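PDB 1JAK: beta-N-acetylhexosaminidase from Streptomyces plicatus, which removes terminal beta-linked N-acetylhexosamine residues from glycosides by hydrolysis, as a family 20 glycoside hydrolase using substrate-assisted catalysis. Local coordinates for residues 22-27 with 127-132; 26-31 with 486-491; 419-424 with 480-485. All blocks are in the same frame, centred on the assembly; numbering follows the deposited sequence.

Contact 1: 22-27 with 127-132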
loop_
_atom_site.group_PDB
_atom_site.type_symbol
_atom_site.label_atom_id
_atom_site.label_comp_id
_atom_site.label_asym_id
_atom_site.label_seq_id
_atom_site.Cartn_x
_atom_site.Cartn_y
_atom_site.Cartn_z
ATOM N N THR A 22 15.502 20.760 8.925
ATOM C CA THR A 22 15.090 20.690 7.531
ATOM C C THR A 22 13.850 21.570 7.387
ATOM O O THR A 22 13.066 21.705 8.327
ATOM C CB THR A 22 14.739 19.244 7.112
ATOM O OG1 THR A 22 13.621 18.778 7.878
ATOM C CG2 THR A 22 15.927 18.319 7.349
ATOM N N PRO A 23 13.660 22.186 6.207
ATOM C CA PRO A 23 12.502 23.054 5.968
ATOM C C PRO A 23 11.181 22.374 6.310
ATOM O O PRO A 23 11.007 21.182 6.069
ATOM C CB PRO A 23 12.626 23.385 4.483
ATOM C CG PRO A 23 14.111 23.384 4.274
ATOM C CD PRO A 23 14.532 22.142 5.022
ATOM N N LEU A 24 10.254 23.147 6.865
ATOM C CA LEU A 24 8.949 22.630 7.263
ATOM C C LEU A 24 8.155 22.003 6.119
ATOM O O LEU A 24 7.320 21.129 6.347
ATOM C CB LEU A 24 8.125 23.751 7.908
ATOM C CG LEU A 24 6.777 23.387 8.537
ATOM C CD1 LEU A 24 6.995 22.436 9.708
ATOM C CD2 LEU A 24 6.070 24.656 9.010
ATOM N N ASP A 25 8.419 22.439 4.891
ATOM C CA ASP A 25 7.695 21.918 3.732
ATOM C C ASP A 25 8.380 20.726 3.073
ATOM O O ASP A 25 7.826 20.120 2.153
ATOM C CB ASP A 25 7.542 23.013 2.677
ATOM C CG ASP A 25 8.847 23.301 1.953
ATOM O OD1 ASP A 25 9.830 23.679 2.620
ATOM O OD2 ASP A 25 8.894 23.142 0.714
ATOM N N ARG A 26 9.578 20.389 3.533
ATOM C CA ARG A 26 10.322 19.294 2.925
ATOM C C ARG A 26 9.895 17.917 3.411
ATOM O O ARG A 26 10.654 17.215 4.081
ATOM C CB ARG A 26 11.823 19.503 3.151
ATOM C CG ARG A 26 12.715 18.613 2.297
ATOM C CD ARG A 26 14.076 19.263 2.091
ATOM N NE ARG A 26 13.957 20.524 1.361
ATOM C CZ ARG A 26 14.971 21.345 1.107
ATOM N NH1 ARG A 26 16.194 21.045 1.526
ATOM N NH2 ARG A 26 14.763 22.468 0.435
ATOM N N VAL A 27 8.671 17.533 3.059
ATOM C CA VAL A 27 8.139 16.230 3.447
ATOM C C VAL A 27 7.326 15.634 2.300
ATOM O O VAL A 27 6.851 16.354 1.419
ATOM C CB VAL A 27 7.227 16.335 4.692
ATOM C CG1 VAL A 27 7.919 17.126 5.793
ATOM C CG2 VAL A 27 5.922 16.978 4.324
ATOM N N ARG A 127 8.320 12.651 11.787
ATOM C CA ARG A 127 9.550 11.886 11.619
ATOM C C ARG A 127 10.376 12.357 10.425
ATOM O O ARG A 127 11.565 12.056 10.333
ATOM C CB ARG A 127 9.248 10.382 11.520
ATOM C CG ARG A 127 8.406 9.967 10.339
ATOM C CD ARG A 127 7.851 8.550 10.519
ATOM N NE ARG A 127 8.893 7.526 10.622
ATOM C CZ ARG A 127 8.668 6.222 10.482
ATOM N NH1 ARG A 127 7.440 5.783 10.234
ATOM N NH2 ARG A 127 9.670 5.354 10.576
ATOM N N GLN A 128 9.754 13.103 9.514
ATOM C CA GLN A 128 10.477 13.628 8.363
ATOM C C GLN A 128 11.042 15.018 8.670
ATOM O O GLN A 128 12.002 15.458 8.038
ATOM C CB GLN A 128 9.571 13.673 7.126
ATOM C CG GLN A 128 9.396 12.302 6.474
ATOM C CD GLN A 128 8.642 12.367 5.156
ATOM O OE1 GLN A 128 8.877 13.257 4.340
ATOM N NE2 GLN A 128 7.747 11.408 4.934
ATOM N N LEU A 129 10.451 15.699 9.648
ATOM C CA LEU A 129 10.931 17.021 10.046
ATOM C C LEU A 129 12.187 16.842 10.897
ATOM O O LEU A 129 13.086 17.681 10.889
ATOM C CB LEU A 129 9.850 17.773 10.828
ATOM C CG LEU A 129 8.601 18.120 10.006
ATOM C CD1 LEU A 129 7.548 18.752 10.897
ATOM C CD2 LEU A 129 8.986 19.065 8.869
ATOM N N LEU A 130 12.245 15.735 11.633
ATOM C CA LEU A 130 13.412 15.428 12.451
ATOM C C LEU A 130 14.533 15.019 11.493
ATOM O O LEU A 130 14.267 14.668 10.341
ATOM C CB LEU A 130 13.088 14.289 13.423
ATOM C CG LEU A 130 12.186 14.687 14.593
ATOM C CD1 LEU A 130 11.670 13.447 15.309
ATOM C CD2 LEU A 130 12.975 15.571 15.553
ATOM N N PRO A 131 15.798 15.075 11.948
ATOM C CA PRO A 131 16.965 14.715 11.130
ATOM C C PRO A 131 17.107 13.221 10.842
ATOM O O PRO A 131 16.549 12.388 11.553
ATOM C CB PRO A 131 18.132 15.260 11.947
ATOM C CG PRO A 131 17.657 15.039 13.354
ATOM C CD PRO A 131 16.219 15.516 13.291
ATOM N N PRO A 132 17.872 12.868 9.794
ATOM C CA PRO A 132 18.105 11.477 9.385
ATOM C C PRO A 132 18.573 10.575 10.525
ATOM O O PRO A 132 18.297 9.378 10.532
ATOM C CB PRO A 132 19.168 11.612 8.297
ATOM C CG PRO A 132 18.872 12.947 7.698
ATOM C CD PRO A 132 18.604 13.798 8.916
HETATM O O HOH W 1 12.348 20.289 10.617
HETATM O O HOH W 2 12.963 15.181 5.495
HETATM O O HOH W 3 10.887 14.761 4.003
#

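Contact 2: 26-31 with 486-491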
loop_
_atom_site.group_PDB
_atom_site.type_symbol
_atom_site.label_atom_id
_atom_site.label_comp_id
_atom_site.label_asym_id
_atom_site.label_seq_id
_atom_site.Cartn_x
_atom_site.Cartn_y
_atom_site.Cartn_z
ATOM N N ARG A 26 9.578 20.389 3.533
ATOM C CA ARG A 26 10.322 19.294 2.925
ATOM C C ARG A 26 9.895 17.917 3.411
ATOM O O ARG A 26 10.654 17.215 4.081
ATOM C CB ARG A 26 11.823 19.503 3.151
ATOM C CG ARG A 26 12.715 18.613 2.297
ATOM C CD ARG A 26 14.076 19.263 2.091
ATOM N NE ARG A 26 13.957 20.524 1.361
ATOM C CZ ARG A 26 14.971 21.345 1.107
ATOM N NH1 ARG A 26 16.194 21.045 1.526
ATOM N NH2 ARG A 26 14.763 22.468 0.435
ATOM N N VAL A 27 8.671 17.533 3.059
ATOM C CA VAL A 27 8.139 16.230 3.447
ATOM C C VAL A 27 7.326 15.634 2.300
ATOM O O VAL A 27 6.851 16.354 1.419
ATOM C CB VAL A 27 7.227 16.335 4.692
ATOM C CG1 VAL A 27 7.919 17.126 5.793
ATOM C CG2 VAL A 27 5.922 16.978 4.324
ATOM N N ILE A 28 7.175 14.315 2.316
ATOM C CA ILE A 28 6.410 13.614 1.291
ATOM C C ILE A 28 5.414 12.714 2.009
ATOM O O ILE A 28 5.798 11.951 2.893
ATOM C CB ILE A 28 7.314 12.722 0.407
ATOM C CG1 ILE A 28 8.357 13.576 -0.319
ATOM C CG2 ILE A 28 6.461 11.963 -0.609
ATOM C CD1 ILE A 28 9.408 12.760 -1.064
ATOM N N PRO A 29 4.122 12.795 1.650
ATOM C CA PRO A 29 3.510 13.660 0.631
ATOM C C PRO A 29 3.579 15.146 0.985
ATOM O O PRO A 29 3.658 15.515 2.156
ATOM C CB PRO A 29 2.057 13.184 0.595
ATOM C CG PRO A 29 2.143 11.754 1.027
ATOM C CD PRO A 29 3.143 11.816 2.153
ATOM N N ALA A 30 3.539 15.999 -0.030
ATOM C CA ALA A 30 3.550 17.437 0.204
ATOM C C ALA A 30 2.297 17.751 1.027
ATOM O O ALA A 30 1.201 17.313 0.684
ATOM C CB ALA A 30 3.502 18.180 -1.127
ATOM N N PRO A 31 2.441 18.496 2.136
ATOM C CA PRO A 31 1.252 18.811 2.935
ATOM C C PRO A 31 0.364 19.827 2.216
ATOM O O PRO A 31 0.850 20.630 1.416
ATOM C CB PRO A 31 1.839 19.378 4.231
ATOM C CG PRO A 31 3.199 18.757 4.303
ATOM C CD PRO A 31 3.669 18.842 2.870
ATOM N N LYS A 486 11.284 16.514 -6.781
ATOM C CA LYS A 486 12.548 15.789 -6.801
ATOM C C LYS A 486 13.507 16.255 -5.716
ATOM O O LYS A 486 14.371 15.491 -5.282
ATOM C CB LYS A 486 13.216 15.884 -8.179
ATOM C CG LYS A 486 13.766 17.246 -8.550
ATOM C CD LYS A 486 14.342 17.204 -9.961
ATOM C CE LYS A 486 14.940 18.543 -10.364
ATOM N NZ LYS A 486 15.487 18.496 -11.748
ATOM N N VAL A 487 13.357 17.500 -5.272
ATOM C CA VAL A 487 14.218 18.020 -4.213
ATOM C C VAL A 487 13.791 17.407 -2.883
ATOM O O VAL A 487 14.629 17.073 -2.046
ATOM C CB VAL A 487 14.137 19.557 -4.112
ATOM C CG1 VAL A 487 14.942 20.040 -2.913
ATOM C CG2 VAL A 487 14.671 20.186 -5.389
ATOM N N ARG A 488 12.483 17.265 -2.694
ATOM C CA ARG A 488 11.960 16.670 -1.470
ATOM C C ARG A 488 12.281 15.177 -1.455
ATOM O O ARG A 488 12.516 14.596 -0.394
ATOM C CB ARG A 488 10.448 16.905 -1.368
ATOM C CG ARG A 488 10.092 18.365 -1.080
ATOM C CD ARG A 488 8.603 18.579 -0.819
ATOM N NE ARG A 488 7.802 18.596 -2.042
ATOM C CZ ARG A 488 6.918 17.659 -2.375
ATOM N NH1 ARG A 488 6.715 16.618 -1.577
ATOM N NH2 ARG A 488 6.223 17.771 -3.501
ATOM N N LEU A 489 12.301 14.559 -2.633
ATOM C CA LEU A 489 12.624 13.137 -2.719
ATOM C C LEU A 489 14.119 12.950 -2.481
ATOM O O LEU A 489 14.537 12.025 -1.785
ATOM C CB LEU A 489 12.242 12.574 -4.096
ATOM C CG LEU A 489 12.436 11.063 -4.283
ATOM C CD1 LEU A 489 11.560 10.300 -3.292
ATOM C CD2 LEU A 489 12.073 10.671 -5.714
ATOM N N ALA A 490 14.926 13.836 -3.055
ATOM C CA ALA A 490 16.374 13.763 -2.892
ATOM C C ALA A 490 16.751 13.814 -1.415
ATOM O O ALA A 490 17.706 13.167 -0.983
ATOM C CB ALA A 490 17.043 14.917 -3.631
ATOM N N ALA A 491 15.984 14.582 -0.650
ATOM C CA ALA A 491 16.231 14.754 0.776
ATOM C C ALA A 491 16.061 13.477 1.592
ATOM O O ALA A 491 16.541 13.394 2.723
ATOM C CB ALA A 491 15.318 15.839 1.325
#

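Contact 3: 419-424 with 480-485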
loop_
_atom_site.group_PDB
_atom_site.type_symbol
_atom_site.label_atom_id
_atom_site.label_comp_id
_atom_site.label_asym_id
_atom_site.label_seq_id
_atom_site.Cartn_x
_atom_site.Cartn_y
_atom_site.Cartn_z
ATOM N N GLU A 419 11.013 5.237 -15.056
ATOM C CA GLU A 419 11.906 5.977 -14.176
ATOM C C GLU A 419 11.079 6.724 -13.138
ATOM O O GLU A 419 9.846 6.725 -13.183
ATOM C CB GLU A 419 12.775 6.961 -14.967
ATOM C CG GLU A 419 14.215 6.486 -15.186
ATOM C CD GLU A 419 15.090 6.604 -13.939
ATOM O OE1 GLU A 419 14.566 6.958 -12.861
ATOM O OE2 GLU A 419 16.310 6.342 -14.041
ATOM N N VAL A 420 11.768 7.361 -12.206
ATOM C CA VAL A 420 11.106 8.082 -11.133
ATOM C C VAL A 420 10.164 9.191 -11.599
ATOM O O VAL A 420 9.048 9.303 -11.097
ATOM C CB VAL A 420 12.148 8.656 -10.162
ATOM C CG1 VAL A 420 11.456 9.328 -8.983
ATOM C CG2 VAL A 420 13.055 7.531 -9.676
ATOM N N GLN A 421 10.588 10.004 -12.561
ATOM C CA GLN A 421 9.709 11.073 -13.018
ATOM C C GLN A 421 8.427 10.539 -13.643
ATOM O O GLN A 421 7.341 11.030 -13.347
ATOM C CB GLN A 421 10.415 12.005 -14.012
ATOM C CG GLN A 421 9.485 13.107 -14.517
ATOM C CD GLN A 421 10.181 14.175 -15.342
ATOM O OE1 GLN A 421 11.374 14.085 -15.631
ATOM N NE2 GLN A 421 9.427 15.196 -15.729
ATOM N N ARG A 422 8.539 9.527 -14.499
ATOM C CA ARG A 422 7.348 8.974 -15.137
ATOM C C ARG A 422 6.344 8.457 -14.108
ATOM O O ARG A 422 5.136 8.643 -14.251
ATOM C CB ARG A 422 7.717 7.833 -16.095
ATOM C CG ARG A 422 6.506 7.283 -16.852
ATOM C CD ARG A 422 6.867 6.118 -17.760
ATOM N NE ARG A 422 5.720 5.683 -18.557
ATOM C CZ ARG A 422 5.225 6.360 -19.590
ATOM N NH1 ARG A 422 5.777 7.510 -19.961
ATOM N NH2 ARG A 422 4.178 5.888 -20.254
ATOM N N SER A 423 6.848 7.815 -13.061
ATOM C CA SER A 423 5.984 7.265 -12.026
ATOM C C SER A 423 5.210 8.341 -11.264
ATOM O O SER A 423 4.081 8.116 -10.835
ATOM C CB SER A 423 6.821 6.443 -11.041
ATOM O OG SER A 423 6.002 5.821 -10.068
ATOM N N TYR A 424 5.820 9.514 -11.122
ATOM C CA TYR A 424 5.230 10.629 -10.380
ATOM C C TYR A 424 4.481 11.680 -11.194
ATOM O O TYR A 424 3.454 12.205 -10.757
ATOM C CB TYR A 424 6.342 11.346 -9.600
ATOM C CG TYR A 424 5.923 12.634 -8.914
ATOM C CD1 TYR A 424 5.298 12.611 -7.668
ATOM C CD2 TYR A 424 6.149 13.876 -9.516
ATOM C CE1 TYR A 424 4.909 13.790 -7.031
ATOM C CE2 TYR A 424 5.758 15.067 -8.889
ATOM C CZ TYR A 424 5.143 15.014 -7.647
ATOM O OH TYR A 424 4.770 16.177 -7.008
ATOM N N HIS A 480 1.550 19.563 -6.951
ATOM C CA HIS A 480 2.245 18.662 -7.866
ATOM C C HIS A 480 3.187 19.385 -8.822
ATOM O O HIS A 480 2.773 20.264 -9.579
ATOM C CB HIS A 480 1.227 17.836 -8.659
ATOM C CG HIS A 480 1.846 16.763 -9.499
ATOM N ND1 HIS A 480 2.404 17.012 -10.735
ATOM C CD2 HIS A 480 2.025 15.442 -9.264
ATOM C CE1 HIS A 480 2.901 15.889 -11.225
ATOM N NE2 HIS A 480 2.685 14.922 -10.351
ATOM N N ASP A 481 4.460 19.001 -8.780
ATOM C CA ASP A 481 5.488 19.595 -9.628
ATOM C C ASP A 481 6.773 18.793 -9.491
ATOM O O ASP A 481 7.369 18.750 -8.417
ATOM C CB ASP A 481 5.752 21.044 -9.217
ATOM C CG ASP A 481 6.809 21.704 -10.075
ATOM O OD1 ASP A 481 6.577 21.850 -11.294
ATOM O OD2 ASP A 481 7.874 22.072 -9.534
ATOM N N TRP A 482 7.205 18.168 -10.581
ATOM C CA TRP A 482 8.412 17.353 -10.555
ATOM C C TRP A 482 9.681 18.077 -10.113
ATOM O O TRP A 482 10.414 17.577 -9.261
ATOM C CB TRP A 482 8.644 16.705 -11.926
ATOM C CG TRP A 482 9.975 16.032 -12.031
ATOM C CD1 TRP A 482 11.047 16.444 -12.772
ATOM C CD2 TRP A 482 10.404 14.866 -11.319
ATOM N NE1 TRP A 482 12.117 15.610 -12.561
ATOM C CE2 TRP A 482 11.751 14.632 -11.674
ATOM C CE3 TRP A 482 9.782 13.997 -10.412
ATOM C CZ2 TRP A 482 12.491 13.563 -11.152
ATOM C CZ3 TRP A 482 10.518 12.933 -9.892
ATOM C CH2 TRP A 482 11.861 12.728 -10.266
ATOM N N ASP A 483 9.948 19.248 -10.682
ATOM C CA ASP A 483 11.162 19.977 -10.327
ATOM C C ASP A 483 11.316 20.251 -8.837
ATOM O O ASP A 483 12.432 20.219 -8.315
ATOM C CB ASP A 483 11.257 21.290 -11.109
ATOM C CG ASP A 483 11.547 21.070 -12.582
ATOM O OD1 ASP A 483 12.164 20.037 -12.918
ATOM O OD2 ASP A 483 11.175 21.936 -13.402
ATOM N N THR A 484 10.213 20.520 -8.148
ATOM C CA THR A 484 10.291 20.782 -6.717
ATOM C C THR A 484 10.137 19.490 -5.918
ATOM O O THR A 484 10.708 19.352 -4.839
ATOM C CB THR A 484 9.235 21.820 -6.260
ATOM O OG1 THR A 484 7.931 21.413 -6.682
ATOM C CG2 THR A 484 9.552 23.189 -6.854
ATOM N N TYR A 485 9.377 18.540 -6.455
ATOM C CA TYR A 485 9.194 17.261 -5.775
ATOM C C TYR A 485 10.518 16.503 -5.693
ATOM O O TYR A 485 10.841 15.914 -4.660
ATOM C CB TYR A 485 8.175 16.381 -6.513
ATOM C CG TYR A 485 8.102 14.972 -5.954
ATOM C CD1 TYR A 485 7.518 14.724 -4.710
ATOM C CD2 TYR A 485 8.680 13.899 -6.635
ATOM C CE1 TYR A 485 7.515 13.443 -4.154
ATOM C CE2 TYR A 485 8.685 12.609 -6.086
ATOM C CZ TYR A 485 8.103 12.394 -4.846
ATOM O OH TYR A 485 8.124 11.139 -4.282
#

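Contact 1: 22-27 with 127-132
Leu-129, in the last turn of helix 116-129, and its neighbour Gln-128 meet the N-terminal arm at Thr-22, Leu-24 and Val-27, where the arm makes a type I beta turn from Pro-23 to Arg-26. The contact belongs to the small alpha/beta domain of family 20 hexosaminidases and lays the arm across the end of this helix, beside strand 145-153.

The apolar part centres on the two methyls of Leu-129. CD1 meets Leu-24 CD1 at 3.9 Å, while CD2 reaches Val-27 CG1 at 3.8 Å and also lies against the carbonyl oxygen of Leu-24, a buried acceptor with no polar partner. Leu-24 starts out facing the other way; with CG anti to the backbone N (chi1 -173°), its branch swings back to the helix and also packs on Ala-147 and Ile-151.

Polar links flank this patch. Thr-22 OG1 gives a weak hydrogen bond to Leu-129 O at 3.2 Å, and a water donates to both Thr-22 O and Leu-129 O, so Leu-129 O, at the end of the helix, accepts from both the hydroxyl (weakly) and the water. Gln-128 extends its amide past Val-27, and while Gln-128 OE1 accepts from the backbone N of Ile-28, just beyond the turn, the same oxygen lies 3.2 Å from Val-27 CA.

Contact 2: 26-31 with 486-491
Arg-488 reaches from helix 482-490, which follows the catalytic barrel, to the loop before strand 33-36 of the small N-terminal domain and, with Arg-26 and Ile-28, accounts for most of the buried surface. Its chain runs past Arg-26 CA and bends at chi3 (-78°), bringing the guanidinium alongside the loop backbone. NH1 donates to Val-27 O at 3.0 Å, in a bent bond (139° at the hydrogen), and Ala-30 CB sits over one face of the group, toward its rim. NH1 also forms a salt bridge with Glu-471 OE1, which accepts from Ala-30 N.

Ile-28 crosses the Arg-488 side chain obliquely and pushes CD1 against the helix backbone: CG1 is 3.7 Å from Arg-488 NH1, and CD1 reaches Leu-489 CA at 3.6 Å and Leu-489 CD1 at 4.0 Å. Arg-26 packs chiefly through its aliphatic part, CD against Ala-491 CB at 3.7 Å, while Val-487 CG1 sits over one face of its guanidinium.

A leucine in place of Arg-488 would probably leave Val-27 O without this donor and Glu-471 without its positive mate. Glu-471, from helix 465-474, probably balances the buried Arg-488 charge and couples the loop to both helices through directional bonds.

Contact 3: 419-424 with 480-485
His-480 and Tyr-424 begin an aromatic cluster in which the Tyr-424 ring is sandwiched between two others, joining the short helix 420-424 of the catalytic TIM-barrel domain to the start of helix 482-490. The imidazole stacks offset on one face of the tyrosine, the planes 8° apart. In its own ring plane His-480 NE2 donates to Tyr-424 O at 2.9 Å, almost straight at 177°, though it approaches from above the carbonyl plane. This bond fixes the rotation of the imidazole and requires a proton on NE2.

Asp-481 is the N-cap of the helix: its OD2 accepts from Thr-484 N. Its own N makes a weak hydrogen bond to Tyr-424 OH, a hydroxyl that also bonds Glu-471 on helix 465-474.

Trp-482 lies flat against Gln-421, whose chain, extended beyond CG, runs over the indole. CB stands above the six-membered ring in a CH-pi contact, 3.8 Å from its centroid, and the amide stacks farther along over the pyrrole part, with NE2 held by Asp-425. The rim of the indole takes the rest: Val-420 CG1 touches CH2 at 3.7 Å, and Tyr-424 CD2 comes in plane at CE3.

Tyr-485 closes the sandwich. With CG anti to the backbone N (chi1 172°), its ring is laid against the face of Tyr-424 opposite His-480, in a second offset stack, centroids 3.9 Å apart, in which Tyr-485 CG approaches Tyr-424 CZ to 3.4 Å.

How the contacts relate
From the N terminus, the arm 22-31 serves two contacts in turn. Contact 1 closes a loop of about 100 residues onto helix 116-129, within the small N-terminal domain. Contact 2 starts from the same arm, sharing Arg-26 and Val-27, and spans 455 residues to helix 482-490, so the catalytic barrel lies within its loop. Contact 3, a closure of 56 residues, falls inside that span and uses the beginning of the same helix. Contact 1 closes before contact 3 opens; the two stand in series and do not touch. Contacts 1 and 2 also meet where Asp-25 O packs on Arg-488 CD, contacts 2 and 3 where Leu-489 packs on Val-420. Together they tie small domain, helix 482-490 and barrel-side helix 420-424 in a row.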